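Local coordinates for ESSB (Geobacillus thermodenitrificans, PDB 4ANO), which is an integral membrane component of the type VII secretion system, seen here as its cytoplasmic, probably protein-kinase-like fragment, at residues F29-L34 against I56-D61; L85-A90 against L153-G158; L106-C111 against L126-K131; E147-V152 against W182-L187. All coordinates share one frame; numbering follows the deposited sequence.

Overall arrangement
Interaction 1 lies at the surface, its centre about 24 Å from the centre of the chain, whereas interactions 2, 3 and 4 are buried. Interactions 2 and 4 share helix 141-155: in each a long cationic side chain is bonded to backbone carbonyls at a helix end, Arg87 reaching that helix's own end and Lys149 reaching out from it to the end of helix 176-183. Interaction 3 is a short antiparallel strand pair lined with aliphatic and aromatic groups, meeting interaction 4 where Val110 N lies 3.0 Å from Glu147 OE1. Phe29 of interaction 1 packs on His127 of interaction 3. At the surface Arg31 likewise bonds to a carbonyl, while a water bridges Ala32 N and Asp61 O.

Interaction 1: F29-L34 against I56-D61; sequences FQRAKL and IDVSED
Arg31 lies across the turn 59-61 and makes nearly all of the side-chain contact between F29-L34 and I56-D61. Its chain sets out at an unusual first torsion (chi1 -143°) and bends again at chi3, which carries CD over the turn backbone to 3.4 Å from Glu60 O and brings the guanidinium up to Ser59. There NH1 donates to Ser59 O at 3.1 Å in a fairly straight bond (162° at the hydrogen). The acceptor lies almost in the guanidinium plane, yet the nitrogen stands well above the plane of the Ser59 carbonyl and not on a lone pair. Val58, crossing the arginine at about a right angle, puts CG1 over one face of the guanidinium near its rim, 3.7 Å from NH1. Arg31 also touches a crystal neighbour, which may influence this pose.

The backbone of Arg31 fastens the other end of the contact: its N donates to Asp61 O at 2.9 Å. A water donates to the same Asp61 O at 2.7 Å and accepts from Ala32 N at 3.0 Å, so this carbonyl is gripped twice, once by protein and once by solvent. The amide of Gln30 turns elsewhere, with NE2 bonded to Glu62.

Strand 62-68 runs between strands 25-30 and 53-58 in the four-stranded antiparallel sheet, bonded to both through Val63 with Phe29 and Lys64 with Asp57. The contact therefore bridges over the start of that middle strand, joining the 3-10 turn after strand 25-30 to the hairpin turn after strand 53-58.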
loop_
_atom_site.group_PDB
_atom_site.type_symbol
_atom_site.label_atom_id
_atom_site.label_comp_id
_atom_site.label_asym_id
_atom_site.label_seq_id
_atom_site.Cartn_x
_atom_site.Cartn_y
_atom_site.Cartn_z
ATOM N N PHE A 29 10.712 10.097 -12.945
ATOM C CA PHE A 29 9.736 11.168 -13.165
ATOM C C PHE A 29 10.427 12.233 -14.091
ATOM O O PHE A 29 11.620 12.422 -14.001
ATOM C CB PHE A 29 9.462 11.937 -11.861
ATOM C CG PHE A 29 8.853 11.120 -10.758
ATOM C CD1 PHE A 29 9.624 10.321 -9.972
ATOM C CD2 PHE A 29 7.466 11.262 -10.525
ATOM C CE1 PHE A 29 9.022 9.513 -8.913
ATOM C CE2 PHE A 29 6.861 10.535 -9.482
ATOM C CZ PHE A 29 7.630 9.644 -8.723
ATOM N N GLN A 30 9.606 12.967 -14.830
ATOM C CA GLN A 30 10.046 14.158 -15.574
ATOM C C GLN A 30 10.012 15.376 -14.698
ATOM O O GLN A 30 8.990 15.716 -14.186
ATOM C CB GLN A 30 9.120 14.326 -16.789
ATOM C CG GLN A 30 9.135 13.211 -17.763
ATOM C CD GLN A 30 10.537 12.800 -18.175
ATOM O OE1 GLN A 30 11.290 13.570 -18.793
ATOM N NE2 GLN A 30 10.914 11.595 -17.820
ATOM N N ARG A 31 11.155 16.048 -14.537
ATOM C CA ARG A 31 11.290 17.157 -13.640
ATOM C C ARG A 31 10.315 18.296 -14.007
ATOM O O ARG A 31 9.761 18.990 -13.153
ATOM C CB ARG A 31 12.741 17.638 -13.688
ATOM C CG ARG A 31 13.244 18.070 -12.428
ATOM C CD ARG A 31 14.722 18.583 -12.578
ATOM N NE ARG A 31 14.904 19.760 -11.756
ATOM C CZ ARG A 31 16.097 20.235 -11.398
ATOM N NH1 ARG A 31 17.173 19.586 -11.772
ATOM N NH2 ARG A 31 16.185 21.290 -10.580
ATOM N N ALA A 32 10.063 18.449 -15.297
ATOM C CA ALA A 32 9.234 19.497 -15.784
ATOM C C ALA A 32 7.804 19.388 -15.256
ATOM O O ALA A 32 7.068 20.388 -15.168
ATOM C CB ALA A 32 9.285 19.550 -17.359
ATOM N N LYS A 33 7.405 18.163 -14.904
ATOM C CA LYS A 33 6.060 17.905 -14.462
ATOM C C LYS A 33 5.858 17.997 -12.928
ATOM O O LYS A 33 4.715 17.876 -12.468
ATOM C CB LYS A 33 5.663 16.466 -14.944
ATOM C CG LYS A 33 5.304 16.353 -16.416
ATOM C CD LYS A 33 5.082 14.846 -16.767
ATOM C CE LYS A 33 4.477 14.664 -18.174
ATOM N NZ LYS A 33 4.314 13.162 -18.393
ATOM N N LEU A 34 6.942 18.157 -12.168
ATOM C CA LEU A 34 6.920 18.263 -10.704
ATOM C C LEU A 34 6.672 19.656 -10.091
ATOM O O LEU A 34 7.104 20.672 -10.640
ATOM C CB LEU A 34 8.215 17.659 -10.136
ATOM C CG LEU A 34 8.679 16.282 -10.617
ATOM C CD1 LEU A 34 10.050 15.812 -10.114
ATOM C CD2 LEU A 34 7.579 15.200 -10.235
ATOM N N ILE A 56 18.509 8.640 -4.646
ATOM C CA ILE A 56 17.693 9.676 -5.393
ATOM C C ILE A 56 18.730 10.359 -6.355
ATOM O O ILE A 56 19.783 10.794 -5.942
ATOM C CB ILE A 56 17.176 10.755 -4.445
ATOM C CG1 ILE A 56 16.080 10.217 -3.537
ATOM C CG2 ILE A 56 16.505 11.902 -5.229
ATOM C CD1 ILE A 56 16.550 9.857 -2.298
ATOM N N ASP A 57 18.362 10.506 -7.617
ATOM C CA ASP A 57 19.208 11.250 -8.555
ATOM C C ASP A 57 18.342 12.306 -9.196
ATOM O O ASP A 57 17.418 11.971 -9.948
ATOM C CB ASP A 57 19.754 10.423 -9.717
ATOM C CG ASP A 57 20.792 11.231 -10.535
ATOM O OD1 ASP A 57 21.734 11.849 -9.941
ATOM O OD2 ASP A 57 20.727 11.211 -11.771
ATOM N N VAL A 58 18.622 13.578 -8.911
ATOM C CA VAL A 58 17.948 14.706 -9.543
ATOM C C VAL A 58 18.911 15.188 -10.660
ATOM O O VAL A 58 19.947 15.820 -10.383
ATOM C CB VAL A 58 17.648 15.834 -8.534
ATOM C CG1 VAL A 58 16.930 16.963 -9.183
ATOM C CG2 VAL A 58 16.783 15.253 -7.372
ATOM N N SER A 59 18.558 14.882 -11.889
ATOM C CA SER A 59 19.336 15.319 -13.071
ATOM C C SER A 59 18.621 16.530 -13.664
ATOM O O SER A 59 17.533 16.908 -13.221
ATOM C CB SER A 59 19.391 14.144 -14.045
ATOM O OG SER A 59 18.128 13.887 -14.664
ATOM N N GLU A 60 19.198 17.165 -14.705
ATOM C CA GLU A 60 18.568 18.316 -15.241
ATOM C C GLU A 60 17.137 18.076 -15.702
ATOM O O GLU A 60 16.302 18.928 -15.536
ATOM C CB GLU A 60 19.310 18.827 -16.495
ATOM C CG GLU A 60 20.742 18.940 -16.280
ATOM C CD GLU A 60 21.349 19.893 -17.304
ATOM O OE1 GLU A 60 20.740 20.051 -18.396
ATOM O OE2 GLU A 60 22.407 20.451 -16.929
ATOM N N ASP A 61 16.815 16.888 -16.223
ATOM C CA ASP A 61 15.486 16.688 -16.767
ATOM C C ASP A 61 14.613 15.685 -15.967
ATOM O O ASP A 61 13.452 15.542 -16.248
ATOM C CB ASP A 61 15.602 16.195 -18.193
ATOM C CG ASP A 61 16.134 17.284 -19.127
ATOM O OD1 ASP A 61 15.941 18.485 -18.826
ATOM O OD2 ASP A 61 16.733 16.903 -20.129
HETATM O O HOH W 1 11.867 17.349 -17.480
#

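Interaction 2: L85-A90 against L153-G158; sequences LSRIRA and LALTEG
Arg87 turns the edge of its guanidinium to two successive carbonyls where helix 141-155 ends. NE donates to Leu155 O at 2.9 Å, approaching in the plane of that carbonyl, while NH2 donates to Thr156 O at 2.7 Å, almost in line with the C=O bond. Both bonds are somewhat bent, at 149° and 151° at the hydrogen. Bends at chi2 and chi3 (50°) fold the chain so that CB, CG and CD all pass close to Leu155 O before the head group reaches its acceptors.

Beneath the polar edge lies an apolar layer. Leu155 sends CD2 to within 4.1 Å of Ala90 CB, and Arg87 CG meets its other branch, CD1. Thr156 CG2 sits 3.9 Å from Ile88 CA and crosses the Ile88 side chain at about a right angle; its hydroxyl turns back to Val152 O.

Further out, Arg87 NH1 is held by Thr82 O, and Gly158 O is taken by Arg80, whose own charge lies close to Arg87 NH2. With an alanine here in place of Arg87, the carbonyls of Leu155 and Thr156 would probably lose these donors, and the end of helix 141-155 its polar tie to helix 84-98. Within that end, Gly158 N bonds back to Leu153 O at 2.8 Å, and Gly158 takes a positive phi as the chain leaves helical geometry.

An arginine of helix 84-98 thus donates to two carbonyls at the C-terminal end of helix 141-155. Trp197 of helix 187-207 packs on both Ile88 and Thr156; the two helices are consistent with helices E and F in the C-lobe of a protein-kinase-like fold.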
loop_
_atom_site.group_PDB
_atom_site.type_symbol
_atom_site.label_atom_id
_atom_site.label_comp_id
_atom_site.label_asym_id
_atom_site.label_seq_id
_atom_site.Cartn_x
_atom_site.Cartn_y
_atom_site.Cartn_z
ATOM N N LEU A 85 -6.345 -15.754 8.324
ATOM C CA LEU A 85 -6.100 -15.095 9.609
ATOM C C LEU A 85 -4.861 -14.188 9.579
ATOM O O LEU A 85 -4.825 -12.981 9.971
ATOM C CB LEU A 85 -5.953 -16.136 10.754
ATOM C CG LEU A 85 -5.602 -15.553 12.141
ATOM C CD1 LEU A 85 -6.546 -14.482 12.693
ATOM C CD2 LEU A 85 -5.434 -16.700 13.179
ATOM N N SER A 86 -3.826 -14.754 8.984
ATOM C CA SER A 86 -2.622 -14.008 8.771
ATOM C C SER A 86 -2.741 -12.770 7.843
ATOM O O SER A 86 -2.112 -11.714 8.047
ATOM C CB SER A 86 -1.740 -14.945 7.989
ATOM O OG SER A 86 -0.595 -14.234 7.649
ATOM N N ARG A 87 -3.424 -12.983 6.732
ATOM C CA ARG A 87 -3.702 -11.811 5.864
ATOM C C ARG A 87 -4.507 -10.707 6.545
ATOM O O ARG A 87 -4.277 -9.508 6.286
ATOM C CB ARG A 87 -4.373 -12.303 4.582
ATOM C CG ARG A 87 -3.390 -12.932 3.578
ATOM C CD ARG A 87 -3.951 -14.205 2.890
ATOM N NE ARG A 87 -5.304 -14.106 2.304
ATOM C CZ ARG A 87 -6.074 -15.171 2.050
ATOM N NH1 ARG A 87 -5.651 -16.394 2.336
ATOM N NH2 ARG A 87 -7.295 -15.021 1.505
ATOM N N ILE A 88 -5.490 -11.063 7.379
ATOM C CA ILE A 88 -6.300 -9.997 8.059
ATOM C C ILE A 88 -5.432 -9.282 9.077
ATOM O O ILE A 88 -5.574 -8.057 9.261
ATOM C CB ILE A 88 -7.525 -10.568 8.842
ATOM C CG1 ILE A 88 -8.519 -11.140 7.853
ATOM C CG2 ILE A 88 -8.220 -9.420 9.758
ATOM C CD1 ILE A 88 -9.523 -12.099 8.605
ATOM N N ARG A 89 -4.475 -9.997 9.698
ATOM C CA ARG A 89 -3.625 -9.329 10.705
ATOM C C ARG A 89 -2.738 -8.351 9.980
ATOM O O ARG A 89 -2.492 -7.246 10.497
ATOM C CB ARG A 89 -2.797 -10.342 11.523
ATOM C CG ARG A 89 -3.596 -10.867 12.777
ATOM C CD ARG A 89 -2.855 -12.030 13.497
ATOM N NE ARG A 89 -3.667 -12.678 14.560
ATOM C CZ ARG A 89 -3.462 -13.925 15.032
ATOM N NH1 ARG A 89 -2.481 -14.691 14.547
ATOM N NH2 ARG A 89 -4.249 -14.429 15.994
ATOM N N ALA A 90 -2.187 -8.778 8.830
ATOM C CA ALA A 90 -1.387 -7.938 7.968
ATOM C C ALA A 90 -2.101 -6.664 7.530
ATOM O O ALA A 90 -1.485 -5.560 7.478
ATOM C CB ALA A 90 -0.865 -8.719 6.738
ATOM N N LEU A 153 -8.978 -5.542 0.690
ATOM C CA LEU A 153 -9.814 -6.594 0.034
ATOM C C LEU A 153 -8.993 -7.483 -0.867
ATOM O O LEU A 153 -9.147 -8.716 -0.914
ATOM C CB LEU A 153 -10.981 -6.003 -0.745
ATOM C CG LEU A 153 -12.012 -5.420 0.230
ATOM C CD1 LEU A 153 -13.052 -4.537 -0.443
ATOM C CD2 LEU A 153 -12.623 -6.456 1.056
ATOM N N ALA A 154 -8.091 -6.903 -1.635
ATOM C CA ALA A 154 -7.198 -7.715 -2.450
ATOM C C ALA A 154 -6.344 -8.681 -1.592
ATOM O O ALA A 154 -6.052 -9.794 -2.023
ATOM C CB ALA A 154 -6.312 -6.865 -3.294
ATOM N N LEU A 155 -5.943 -8.263 -0.409
ATOM C CA LEU A 155 -5.086 -9.101 0.414
ATOM C C LEU A 155 -5.887 -10.217 1.158
ATOM O O LEU A 155 -5.368 -11.338 1.317
ATOM C CB LEU A 155 -4.396 -8.211 1.421
ATOM C CG LEU A 155 -3.430 -8.843 2.407
ATOM C CD1 LEU A 155 -2.318 -9.478 1.575
ATOM C CD2 LEU A 155 -2.864 -7.803 3.336
ATOM N N THR A 156 -7.103 -9.887 1.587
ATOM C CA THR A 156 -7.884 -10.709 2.532
ATOM C C THR A 156 -8.876 -11.575 1.784
ATOM O O THR A 156 -8.647 -12.736 1.634
ATOM C CB THR A 156 -8.600 -9.861 3.613
ATOM O OG1 THR A 156 -9.460 -8.875 2.992
ATOM C CG2 THR A 156 -7.560 -9.108 4.466
ATOM N N GLU A 157 -9.993 -10.991 1.382
ATOM C CA GLU A 157 -11.015 -11.645 0.538
ATOM C C GLU A 157 -10.370 -12.237 -0.706
ATOM O O GLU A 157 -10.553 -13.433 -1.022
ATOM C CB GLU A 157 -12.047 -10.615 0.108
ATOM C CG GLU A 157 -13.237 -11.212 -0.644
ATOM C CD GLU A 157 -14.542 -11.142 0.151
ATOM O OE1 GLU A 157 -14.581 -11.554 1.346
ATOM O OE2 GLU A 157 -15.540 -10.678 -0.453
ATOM N N GLY A 158 -9.630 -11.390 -1.401
ATOM C CA GLY A 158 -8.886 -11.705 -2.575
ATOM C C GLY A 158 -9.667 -12.386 -3.716
ATOM O O GLY A 158 -9.124 -13.280 -4.374
#

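Interaction 3: L106-C111 against L126-K131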
loop_
_atom_site.group_PDB
_atom_site.type_symbol
_atom_site.label_atom_id
_atom_site.label_comp_id
_atom_site.label_asym_id
_atom_site.label_seq_id
_atom_site.Cartn_x
_atom_site.Cartn_y
_atom_site.Cartn_z
ATOM N N LEU A 106 5.867 13.551 4.221
ATOM C CA LEU A 106 5.737 12.257 3.459
ATOM C C LEU A 106 4.275 11.905 3.178
ATOM O O LEU A 106 3.421 12.099 4.050
ATOM C CB LEU A 106 6.423 11.100 4.195
ATOM C CG LEU A 106 7.890 11.356 4.426
ATOM C CD1 LEU A 106 8.370 10.153 5.323
ATOM C CD2 LEU A 106 8.653 11.411 3.118
ATOM N N ILE A 107 3.943 11.470 1.970
ATOM C CA ILE A 107 2.555 11.166 1.593
ATOM C C ILE A 107 2.467 9.770 1.040
ATOM O O ILE A 107 3.232 9.424 0.117
ATOM C CB ILE A 107 2.000 12.180 0.580
ATOM C CG1 ILE A 107 2.034 13.608 1.200
ATOM C CG2 ILE A 107 0.590 11.788 0.105
ATOM C CD1 ILE A 107 1.593 14.768 0.230
ATOM N N PHE A 108 1.556 8.949 1.555
ATOM C CA PHE A 108 1.562 7.519 1.189
ATOM C C PHE A 108 0.555 7.143 0.103
ATOM O O PHE A 108 -0.558 7.711 0.069
ATOM C CB PHE A 108 1.385 6.676 2.459
ATOM C CG PHE A 108 2.551 6.838 3.405
ATOM C CD1 PHE A 108 3.684 6.079 3.236
ATOM C CD2 PHE A 108 2.535 7.841 4.394
ATOM C CE1 PHE A 108 4.792 6.254 4.083
ATOM C CE2 PHE A 108 3.648 8.053 5.238
ATOM C CZ PHE A 108 4.764 7.256 5.087
ATOM N N ILE A 109 1.014 6.336 -0.857
ATOM C CA ILE A 109 0.141 5.735 -1.917
ATOM C C ILE A 109 0.090 4.242 -1.656
ATOM O O ILE A 109 1.145 3.543 -1.605
ATOM C CB ILE A 109 0.556 6.093 -3.375
ATOM C CG1 ILE A 109 -0.221 5.236 -4.432
ATOM C CG2 ILE A 109 2.133 5.921 -3.648
ATOM C CD1 ILE A 109 -0.152 5.920 -5.836
ATOM N N VAL A 110 -1.154 3.710 -1.524
ATOM C CA VAL A 110 -1.320 2.337 -1.074
ATOM C C VAL A 110 -1.854 1.475 -2.223
ATOM O O VAL A 110 -2.943 1.690 -2.791
ATOM C CB VAL A 110 -2.277 2.249 0.135
ATOM C CG1 VAL A 110 -2.493 0.794 0.530
ATOM C CG2 VAL A 110 -1.734 3.117 1.289
ATOM N N CYS A 111 -1.090 0.459 -2.610
ATOM C CA CYS A 111 -1.516 -0.502 -3.604
ATOM C C CYS A 111 -0.571 -1.705 -3.490
ATOM O O CYS A 111 0.500 -1.537 -2.929
ATOM C CB CYS A 111 -1.678 0.061 -4.998
ATOM S SG CYS A 111 0.001 0.679 -5.594
ATOM N N LEU A 126 7.291 1.007 -0.767
ATOM C CA LEU A 126 8.364 1.193 -1.616
ATOM C C LEU A 126 8.527 2.655 -1.996
ATOM O O LEU A 126 9.478 3.314 -1.552
ATOM C CB LEU A 126 8.223 0.342 -2.889
ATOM C CG LEU A 126 8.353 -1.158 -2.539
ATOM C CD1 LEU A 126 7.786 -2.042 -3.576
ATOM C CD2 LEU A 126 9.852 -1.480 -2.309
ATOM N N HIS A 127 7.623 3.157 -2.788
ATOM C CA HIS A 127 7.646 4.577 -3.188
ATOM C C HIS A 127 6.813 5.433 -2.201
ATOM O O HIS A 127 5.745 5.015 -1.790
ATOM C CB HIS A 127 7.037 4.771 -4.550
ATOM C CG HIS A 127 6.903 6.224 -4.922
ATOM N ND1 HIS A 127 7.980 7.020 -5.228
ATOM C CD2 HIS A 127 5.841 7.038 -4.848
ATOM C CE1 HIS A 127 7.579 8.266 -5.389
ATOM N NE2 HIS A 127 6.266 8.302 -5.214
ATOM N N VAL A 128 7.332 6.630 -1.859
ATOM C CA VAL A 128 6.566 7.562 -0.979
ATOM C C VAL A 128 6.660 8.928 -1.621
ATOM O O VAL A 128 7.663 9.251 -2.272
ATOM C CB VAL A 128 7.264 7.572 0.373
ATOM C CG1 VAL A 128 6.602 8.526 1.258
ATOM C CG2 VAL A 128 7.144 6.129 1.080
ATOM N N GLY A 129 5.492 9.640 -1.651
ATOM C CA GLY A 129 5.468 11.061 -2.147
ATOM C C GLY A 129 5.949 12.073 -1.108
ATOM O O GLY A 129 6.175 11.784 0.077
ATOM N N VAL A 130 6.261 13.260 -1.646
ATOM C CA VAL A 130 6.662 14.391 -0.839
ATOM C C VAL A 130 5.787 15.543 -1.096
ATOM O O VAL A 130 5.578 15.979 -2.228
ATOM C CB VAL A 130 8.128 14.796 -1.162
ATOM C CG1 VAL A 130 8.607 15.923 -0.209
ATOM C CG2 VAL A 130 9.001 13.551 -1.019
ATOM N N LYS A 131 5.175 16.006 -0.007
ATOM C CA LYS A 131 4.252 17.157 -0.164
ATOM C C LYS A 131 4.823 18.334 -0.926
ATOM O O LYS A 131 5.929 18.810 -0.623
ATOM C CB LYS A 131 3.713 17.530 1.207
ATOM C CG LYS A 131 2.424 18.489 1.152
ATOM C CD LYS A 131 2.082 18.955 2.601
ATOM C CE LYS A 131 1.240 20.253 2.673
ATOM N NZ LYS A 131 0.461 20.580 1.438
HETATM O O HOH W 2 3.578 5.269 -0.075
#
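Val128, with CG1 anti to its main-chain nitrogen (chi1 177°), sets its two methyls against neighbours on L106-C111: CG1 comes to 3.9 Å from Leu106 CB, and CG2 to 3.8 Å from Phe108 CE1. The Phe108 and Val128 side chains lie side by side and point the same way, with CG1, besides touching Leu106, over one face of the ring; the phenylalanine was modelled in two conformers, so this holds for one of them. Ile107 is stretched out beyond CG1 (chi2 176°), and that extension carries CD1 along the strand pair to 3.6 Å from Lys131 CA, against CB of the same lysine.

Between these side chains the backbones pair antiparallel. Ile107 and Gly129 form the hydrogen-bonded pair, each N donating to the other's O at 2.9 Å, and Leu106 with Val130 the next, non-hydrogen-bonded one, where Leu106 CA also makes a C-H...O contact to Gly129 O. The two-strand ladder, with strands 115-117 and 123-125 between its two strands in the chain, is consistent with the short strands 6 and 9 of the protein-kinase fold.

Past Phe108 the segments separate, and a water spans the gap, accepting from Ile109 N at 2.9 Å and donating to His127 O at 2.8 Å. Ile109 CG2 touches the edge of the His127 ring at CD2, 4.1 Å away. NE2 of that imidazole is bonded to Pro135 O, which helps to fix its rotation, while the loop carbonyl of Ile109 accepts from the side-chain ND2 of Asn114. Lys131, at the other end, leads its ammonium away to a cation-pi contact with Trp139.

Interaction 4: E147-V152 against W182-L187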
loop_
_atom_site.group_PDB
_atom_site.type_symbol
_atom_site.label_atom_id
_atom_site.label_comp_id
_atom_site.label_asym_id
_atom_site.label_seq_id
_atom_site.Cartn_x
_atom_site.Cartn_y
_atom_site.Cartn_z
ATOM N N GLU A 147 -8.023 3.482 -1.721
ATOM C CA GLU A 147 -6.867 2.597 -1.965
ATOM C C GLU A 147 -6.674 1.569 -0.873
ATOM O O GLU A 147 -6.306 0.381 -1.127
ATOM C CB GLU A 147 -5.547 3.436 -1.957
ATOM C CG GLU A 147 -5.361 4.251 -3.197
ATOM C CD GLU A 147 -4.187 5.213 -3.140
ATOM O OE1 GLU A 147 -3.505 5.425 -2.081
ATOM O OE2 GLU A 147 -3.953 5.804 -4.188
ATOM N N VAL A 148 -6.791 2.025 0.367
ATOM C CA VAL A 148 -6.642 1.101 1.479
ATOM C C VAL A 148 -7.708 -0.011 1.477
ATOM O O VAL A 148 -7.393 -1.189 1.651
ATOM C CB VAL A 148 -6.662 1.864 2.865
ATOM C CG1 VAL A 148 -6.822 0.888 4.072
ATOM C CG2 VAL A 148 -5.330 2.681 3.099
ATOM N N LYS A 149 -8.974 0.376 1.208
ATOM C CA LYS A 149 -10.087 -0.597 1.183
ATOM C C LYS A 149 -9.803 -1.636 0.068
ATOM O O LYS A 149 -9.917 -2.862 0.300
ATOM C CB LYS A 149 -11.407 0.124 0.921
ATOM C CG LYS A 149 -11.953 0.880 2.176
ATOM C CD LYS A 149 -13.147 1.781 1.719
ATOM C CE LYS A 149 -13.923 2.387 2.894
ATOM N NZ LYS A 149 -14.923 3.406 2.377
ATOM N N ALA A 150 -9.388 -1.137 -1.102
ATOM C CA ALA A 150 -9.166 -2.033 -2.234
ATOM C C ALA A 150 -7.990 -2.952 -1.923
ATOM O O ALA A 150 -7.990 -4.134 -2.299
ATOM C CB ALA A 150 -8.963 -1.294 -3.506
ATOM N N THR A 151 -6.920 -2.367 -1.358
ATOM C CA THR A 151 -5.689 -3.154 -1.017
ATOM C C THR A 151 -5.971 -4.226 0.047
ATOM O O THR A 151 -5.574 -5.412 -0.047
ATOM C CB THR A 151 -4.546 -2.255 -0.582
ATOM O OG1 THR A 151 -4.276 -1.379 -1.686
ATOM C CG2 THR A 151 -3.327 -3.125 -0.233
ATOM N N VAL A 152 -6.707 -3.840 1.074
ATOM C CA VAL A 152 -7.089 -4.801 2.104
ATOM C C VAL A 152 -8.005 -5.902 1.531
ATOM O O VAL A 152 -7.763 -7.099 1.856
ATOM C CB VAL A 152 -7.871 -4.004 3.183
ATOM C CG1 VAL A 152 -8.666 -4.966 4.133
ATOM C CG2 VAL A 152 -6.876 -3.163 3.990
ATOM N N TRP A 182 -16.235 -1.617 2.418
ATOM C CA TRP A 182 -16.571 -0.470 1.521
ATOM C C TRP A 182 -17.428 0.600 2.154
ATOM O O TRP A 182 -17.261 1.811 1.851
ATOM C CB TRP A 182 -17.282 -0.919 0.244
ATOM C CG TRP A 182 -16.391 -1.509 -0.667
ATOM C CD1 TRP A 182 -16.447 -2.770 -1.161
ATOM C CD2 TRP A 182 -15.230 -0.895 -1.227
ATOM N NE1 TRP A 182 -15.392 -2.990 -2.009
ATOM C CE2 TRP A 182 -14.617 -1.858 -2.056
ATOM C CE3 TRP A 182 -14.620 0.360 -1.078
ATOM C CZ2 TRP A 182 -13.443 -1.592 -2.756
ATOM C CZ3 TRP A 182 -13.457 0.618 -1.777
ATOM C CH2 TRP A 182 -12.886 -0.348 -2.611
ATOM N N GLN A 183 -18.364 0.143 2.995
ATOM C CA GLN A 183 -19.287 1.010 3.715
ATOM C C GLN A 183 -18.583 1.985 4.647
ATOM O O GLN A 183 -19.052 3.105 4.841
ATOM C CB GLN A 183 -20.277 0.173 4.529
ATOM C CG GLN A 183 -21.462 -0.319 3.774
ATOM C CD GLN A 183 -22.453 -0.951 4.704
ATOM O OE1 GLN A 183 -22.827 -0.363 5.717
ATOM N NE2 GLN A 183 -22.858 -2.162 4.391
ATOM N N ALA A 184 -17.461 1.550 5.215
ATOM C CA ALA A 184 -16.825 2.248 6.332
ATOM C C ALA A 184 -16.444 3.699 5.933
ATOM O O ALA A 184 -15.963 3.937 4.841
ATOM C CB ALA A 184 -15.634 1.405 6.891
ATOM N N ASP A 185 -16.606 4.580 6.908
ATOM C CA ASP A 185 -16.658 6.026 6.772
ATOM C C ASP A 185 -15.248 6.683 6.635
ATOM O O ASP A 185 -15.027 7.699 5.939
ATOM C CB ASP A 185 -17.360 6.554 8.046
ATOM C CG ASP A 185 -18.539 5.591 8.554
ATOM O OD1 ASP A 185 -18.392 4.318 8.813
ATOM O OD2 ASP A 185 -19.677 6.155 8.752
ATOM N N HIS A 186 -14.307 6.064 7.341
ATOM C CA HIS A 186 -12.959 6.543 7.540
ATOM C C HIS A 186 -12.108 5.343 7.957
ATOM O O HIS A 186 -12.621 4.238 8.190
ATOM C CB HIS A 186 -12.916 7.631 8.648
ATOM C CG HIS A 186 -13.666 7.290 9.901
ATOM N ND1 HIS A 186 -13.262 6.311 10.790
ATOM C CD2 HIS A 186 -14.809 7.810 10.425
ATOM C CE1 HIS A 186 -14.121 6.239 11.796
ATOM N NE2 HIS A 186 -15.060 7.146 11.604
ATOM N N LEU A 187 -10.813 5.599 8.117
ATOM C CA LEU A 187 -9.862 4.537 8.392
ATOM C C LEU A 187 -10.117 3.873 9.708
ATOM O O LEU A 187 -9.916 2.656 9.864
ATOM C CB LEU A 187 -8.421 5.087 8.327
ATOM C CG LEU A 187 -7.947 5.512 6.964
ATOM C CD1 LEU A 187 -6.598 6.217 7.039
ATOM C CD2 LEU A 187 -7.890 4.112 6.077
#
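Lys149 and Trp182 make the tight part of this contact. The lysine chain runs extended past the six-membered part of the indole, CB 3.4 Å from CZ3 and CD 3.5 Å from CE3, crossing the ring obliquely. Ala150 CB touches the far corner, CH2, at 4.1 Å. Straight torsions (chi3 170°, chi4 171°) carry NZ past the ring to the backbone, where it donates to Trp182 O at 2.9 Å and Ala184 O at 2.7 Å; it lies in the plane of the Ala184 carbonyl but above that of Trp182. These carbonyls, at a helix C-terminus, would probably favour the charged amine. A methionine in place of Lys149 would probably leave both carbonyls without this donor and loosen the turn around Ala184.

The other side is looser. Val148 CG1 meets only Leu187 CD2, at 3.9 Å and nearly at right angles, while Gln183, Asp185 and His186 start away from helix 141-155 and are exposed.

Helix 141-155 thus packs against the bend linking helices 176-183 and 187-207. Val190 of the latter flanks Lys149, His169 stacks on Trp182, and helix 84-98 backs Val148.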